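Aspartate aminotransferase, mitochondrial (PDB 4W5K) probably transfers the amino group of L-aspartate to 2-oxoglutarate with the help of pyridoxal 5'-phosphate, working as a homodimer. Local coordinates at residues P45-E49 and C50-A54; T303-W306 and K307-K311. The protein carries 1 engineered substitution. One frame throughout, in Å; residues are numbered along the deposited sequence.

Contact 1 (45-54) comes early in the chain, where the loop after strand 31-32 turns into the short helix 49-52; contact 2 (303-311) follows some 250 residues later, near the start of the long helix 300-331. Their centres are 11 Å apart on the same side of the chain's centre, and they touch: the carboxylate of E309 probably accepts hydrogen bonds from the first-turn backbone nitrogens E49 N (to OE2, 2.8 Å) and C50 N (to OE1, 2.9 Å). A side chain of the long helix thus probably ties down the first N-H groups of the short one. P45, V47 and V51 also pack on the second subunit, so contact 1 touches both helix 300-331 and the dimer interface.

Contact 1. Residues P45-E49 and C50-A54; sequences PFVLE and CVKQA
A salt bridge joins E49 to K52 in the first turn of helix 49-52, with K52 NZ 2.8 Å from E49 OE2. The ammonium comes from the syn side of the carboxylate but 32° out of its plane. It gets there because the lysine runs extended beyond CG, while the glutamate chain folds at its second torsion (chi2 -66°) and the two side chains slant across each other. A water modelled between E49 OE1 and Q53 NE2 lies too close to both for the bridge to be more than doubtful.

L48 is the N-cap residue, and its carbonyl starts the helical ladder: K52 N donates to L48 O at 3.0 Å, in the carbonyl plane, and V51 N adds a weak bond to the same oxygen. Q53 N continues the series to E49 O.

Around these bonds K52 CG lies 3.9 Å from V47 CG1, the lysine passing obliquely over the valine, and V51 CG2 rests on L48 CB. The next layer is shared with other parts of the dimer: V51 also packs on V292 and I296 of helix 287-297 and on M60 of the second subunit, while V47 meets T58 of that subunit. C50 turns its sulfur back toward the cap residue, between its own backbone N and carbonyl carbon (chi1 60°), where SG lies 3.9 Å from both CB and CD2 of L48.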
loop_
_atom_site.group_PDB
_atom_site.type_symbol
_atom_site.label_atom_id
_atom_site.label_comp_id
_atom_site.label_asym_id
_atom_site.label_seq_id
_atom_site.Cartn_x
_atom_site.Cartn_y
_atom_site.Cartn_z
ATOM N N PRO A 45 4.868 -4.643 -22.829
ATOM C CA PRO A 45 5.097 -5.037 -21.436
ATOM C C PRO A 45 5.416 -6.528 -21.369
ATOM O O PRO A 45 4.923 -7.312 -22.179
ATOM C CB PRO A 45 3.764 -4.727 -20.738
ATOM C CG PRO A 45 3.039 -3.795 -21.632
ATOM C CD PRO A 45 3.513 -4.107 -23.046
ATOM N N PHE A 46 6.229 -6.918 -20.400
ATOM C CA PHE A 46 6.761 -8.272 -20.379
ATOM C C PHE A 46 6.402 -8.955 -19.084
ATOM O O PHE A 46 6.917 -8.621 -18.019
ATOM C CB PHE A 46 8.287 -8.243 -20.589
ATOM C CG PHE A 46 8.959 -9.574 -20.393
ATOM C CD1 PHE A 46 8.574 -10.682 -21.146
ATOM C CD2 PHE A 46 10.013 -9.704 -19.498
ATOM C CE1 PHE A 46 9.206 -11.909 -20.980
ATOM C CE2 PHE A 46 10.651 -10.933 -19.324
ATOM C CZ PHE A 46 10.235 -12.039 -20.068
ATOM N N VAL A 47 5.458 -9.884 -19.166
ATOM C CA VAL A 47 5.084 -10.698 -18.009
ATOM C C VAL A 47 5.944 -11.955 -18.047
ATOM O O VAL A 47 5.929 -12.685 -19.038
ATOM C CB VAL A 47 3.590 -11.096 -18.038
ATOM C CG1 VAL A 47 3.254 -11.967 -16.825
ATOM C CG2 VAL A 47 2.703 -9.861 -18.041
ATOM N N LEU A 48 6.725 -12.181 -16.996
ATOM C CA LEU A 48 7.663 -13.300 -16.963
ATOM C C LEU A 48 6.956 -14.655 -16.974
ATOM O O LEU A 48 5.902 -14.829 -16.338
ATOM C CB LEU A 48 8.566 -13.194 -15.727
ATOM C CG LEU A 48 9.753 -12.213 -15.807
ATOM C CD1 LEU A 48 9.289 -10.748 -15.864
ATOM C CD2 LEU A 48 10.680 -12.413 -14.626
ATOM N N GLU A 49 7.543 -15.621 -17.684
ATOM C CA GLU A 49 6.953 -16.960 -17.730
ATOM C C GLU A 49 6.919 -17.579 -16.335
ATOM O O GLU A 49 5.958 -18.248 -15.978
ATOM C CB GLU A 49 7.720 -17.860 -18.693
ATOM C CG GLU A 49 7.641 -17.392 -20.133
ATOM C CD GLU A 49 6.238 -17.486 -20.678
ATOM O OE1 GLU A 49 5.599 -18.535 -20.462
ATOM O OE2 GLU A 49 5.761 -16.509 -21.294
ATOM N N CYS A 50 7.952 -17.333 -15.536
ATOM C CA CYS A 50 7.944 -17.853 -14.166
ATOM C C CYS A 50 6.797 -17.253 -13.346
ATOM O O CYS A 50 6.238 -17.926 -12.486
ATOM C CB CYS A 50 9.288 -17.612 -13.464
ATOM S SG CYS A 50 9.810 -15.923 -13.285
ATOM N N VAL A 51 6.446 -16.000 -13.615
ATOM C CA VAL A 51 5.325 -15.365 -12.921
ATOM C C VAL A 51 3.984 -15.974 -13.385
ATOM O O VAL A 51 3.089 -16.214 -12.578
ATOM C CB VAL A 51 5.382 -13.825 -13.127
ATOM C CG1 VAL A 51 4.138 -13.134 -12.620
ATOM C CG2 VAL A 51 6.606 -13.254 -12.378
ATOM N N LYS A 52 3.853 -16.236 -14.677
ATOM C CA LYS A 52 2.658 -16.928 -15.188
ATOM C C LYS A 52 2.458 -18.299 -14.542
ATOM O O LYS A 52 1.313 -18.728 -14.297
ATOM C CB LYS A 52 2.753 -17.092 -16.705
ATOM C CG LYS A 52 2.794 -15.788 -17.485
ATOM C CD LYS A 52 2.953 -16.033 -18.965
ATOM C CE LYS A 52 3.082 -14.735 -19.748
ATOM N NZ LYS A 52 3.398 -14.993 -21.174
ATOM N N GLN A 53 3.560 -18.998 -14.289
ATOM C CA GLN A 53 3.510 -20.347 -13.731
ATOM C C GLN A 53 3.474 -20.388 -12.206
ATOM O O GLN A 53 3.342 -21.474 -11.628
ATOM C CB GLN A 53 4.707 -21.168 -14.221
ATOM C CG GLN A 53 4.771 -21.347 -15.731
ATOM C CD GLN A 53 6.029 -22.083 -16.178
ATOM O OE1 GLN A 53 6.573 -22.916 -15.450
ATOM N NE2 GLN A 53 6.496 -21.773 -17.384
ATOM N N ALA A 54 3.606 -19.225 -11.561
ATOM C CA ALA A 54 3.568 -19.139 -10.103
ATOM C C ALA A 54 2.200 -19.581 -9.599
ATOM O O ALA A 54 1.182 -19.385 -10.277
ATOM C CB ALA A 54 3.880 -17.716 -9.621
HETATM O O HOH W 1 5.143 -20.269 -18.795
#

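Contact 2. Residues T303-W306 and K307-K311; sequences TALW and KKELK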
loop_
_atom_site.group_PDB
_atom_site.type_symbol
_atom_site.label_atom_id
_atom_site.label_comp_id
_atom_site.label_asym_id
_atom_site.label_seq_id
_atom_site.Cartn_x
_atom_site.Cartn_y
_atom_site.Cartn_z
ATOM N N THR A 303 12.625 -21.096 -10.000
ATOM C CA THR A 303 13.774 -20.253 -9.642
ATOM C C THR A 303 14.785 -20.263 -10.782
ATOM O O THR A 303 15.303 -19.215 -11.183
ATOM C CB THR A 303 14.425 -20.734 -8.324
ATOM O OG1 THR A 303 13.560 -20.406 -7.214
ATOM C CG2 THR A 303 15.760 -20.057 -8.101
ATOM N N ALA A 304 15.034 -21.447 -11.326
ATOM C CA ALA A 304 15.922 -21.572 -12.473
ATOM C C ALA A 304 15.386 -20.781 -13.675
ATOM O O ALA A 304 16.144 -20.124 -14.386
ATOM C CB ALA A 304 16.104 -23.052 -12.837
ATOM N N LEU A 305 14.077 -20.863 -13.901
ATOM C CA LEU A 305 13.441 -20.160 -15.005
ATOM C C LEU A 305 13.568 -18.661 -14.819
ATOM O O LEU A 305 13.950 -17.940 -15.748
ATOM C CB LEU A 305 11.965 -20.557 -15.124
ATOM C CG LEU A 305 11.177 -19.832 -16.218
ATOM C CD1 LEU A 305 11.885 -19.940 -17.582
ATOM C CD2 LEU A 305 9.758 -20.375 -16.294
ATOM N N TRP A 306 13.248 -18.200 -13.612
ATOM C CA TRP A 306 13.421 -16.792 -13.272
ATOM C C TRP A 306 14.842 -16.292 -13.578
ATOM O O TRP A 306 15.011 -15.231 -14.185
ATOM C CB TRP A 306 13.075 -16.564 -11.796
ATOM C CG TRP A 306 13.279 -15.165 -11.327
ATOM C CD1 TRP A 306 12.751 -14.018 -11.864
ATOM C CD2 TRP A 306 14.052 -14.754 -10.188
ATOM N NE1 TRP A 306 13.148 -12.927 -11.118
ATOM C CE2 TRP A 306 13.960 -13.353 -10.102
ATOM C CE3 TRP A 306 14.815 -15.444 -9.239
ATOM C CZ2 TRP A 306 14.593 -12.613 -9.082
ATOM C CZ3 TRP A 306 15.458 -14.715 -8.247
ATOM C CH2 TRP A 306 15.347 -13.313 -8.181
ATOM N N LYS A 307 15.851 -17.046 -13.161
ATOM C CA LYS A 307 17.235 -16.633 -13.411
ATOM C C LYS A 307 17.537 -16.505 -14.909
ATOM O O LYS A 307 18.231 -15.579 -15.319
ATOM C CB LYS A 307 18.205 -17.612 -12.747
ATOM C CG LYS A 307 18.239 -17.472 -11.209
ATOM C CD LYS A 307 19.164 -18.517 -10.601
ATOM C CE LYS A 307 19.296 -18.375 -9.084
ATOM N NZ LYS A 307 20.032 -19.550 -8.518
ATOM N N LYS A 308 16.989 -17.409 -15.718
ATOM C CA LYS A 308 17.152 -17.326 -17.168
ATOM C C LYS A 308 16.498 -16.051 -17.710
ATOM O O LYS A 308 17.079 -15.355 -18.559
ATOM C CB LYS A 308 16.568 -18.575 -17.852
ATOM C CG LYS A 308 16.674 -18.556 -19.354
ATOM C CD LYS A 308 15.951 -19.754 -19.984
ATOM C CE LYS A 308 14.517 -19.390 -20.327
ATOM N NZ LYS A 308 13.752 -20.544 -20.892
ATOM N N GLU A 309 15.307 -15.732 -17.201
ATOM C CA GLU A 309 14.592 -14.556 -17.666
ATOM C C GLU A 309 15.267 -13.264 -17.215
ATOM O O GLU A 309 15.270 -12.275 -17.956
ATOM C CB GLU A 309 13.127 -14.613 -17.195
ATOM C CG GLU A 309 12.401 -15.823 -17.798
ATOM C CD GLU A 309 10.881 -15.785 -17.622
ATOM O OE1 GLU A 309 10.399 -16.150 -16.525
ATOM O OE2 GLU A 309 10.178 -15.428 -18.600
ATOM N N LEU A 310 15.845 -13.262 -16.011
ATOM C CA LEU A 310 16.631 -12.107 -15.555
ATOM C C LEU A 310 17.727 -11.767 -16.553
ATOM O O LEU A 310 17.954 -10.595 -16.920
ATOM C CB LEU A 310 17.267 -12.380 -14.189
ATOM C CG LEU A 310 16.374 -12.266 -12.956
ATOM C CD1 LEU A 310 17.131 -12.755 -11.732
ATOM C CD2 LEU A 310 15.907 -10.838 -12.753
ATOM N N LYS A 311 18.428 -12.805 -16.976
ATOM C CA LYS A 311 19.520 -12.632 -17.912
ATOM C C LYS A 311 19.007 -12.166 -19.275
ATOM O O LYS A 311 19.669 -11.373 -19.941
ATOM C CB LYS A 311 20.335 -13.923 -18.037
ATOM C CG LYS A 311 21.245 -14.159 -16.833
ATOM C CD LYS A 311 22.119 -15.393 -16.996
ATOM C CE LYS A 311 22.746 -15.816 -15.671
ATOM N NZ LYS A 311 23.616 -14.763 -15.067
#
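Near its beginning, the long helix 300-331 runs through a regular alpha-helical stretch of about two turns, in which W306 and L310, four residues apart, form a CH-pi contact. L310 CD1 sits over one face of the indole, 3.8 Å from the centroid of the six-membered ring and 18° off its normal. The nearest ring atom is W306 CE2, at 3.6 Å. The tryptophan's first torsion (chi1 177°) turns CG away from the backbone N and beside the carbonyl carbon, which carries the ring to where the leucine branch can cover it; L310 CD2 reaches the pyrrole side, 3.8 Å from W306 NE1. The indole also stacks with F247, and its NE1 is hydrogen-bonded to N246 O.

In the backbone, four successive bonds run from i+4 to i: K307 N to T303 O, K308 N to A304 O, E309 N to L305 O and L310 N to W306 O. The last is the shortest, at 2.8 Å.

On other sides of the helix the lysines contribute hydrocarbon. K307 runs alongside T303, with K307 CE 4.0 Å from T303 CG2, and K308 bends at chi3 (92°) to lay its CE 3.8 Å from L305 CD1. L305 CG is equally near E309 OE1.

This stretch of helix therefore divides its chemistry by side: lysines on the exposed side, an apolar leucine-indole pair inside whose buried N-H is satisfied by N246, and a buried E309 carboxylate with both oxygens hydrogen-bonded to the start of helix 49-52, which would be expected to favour its ionised form.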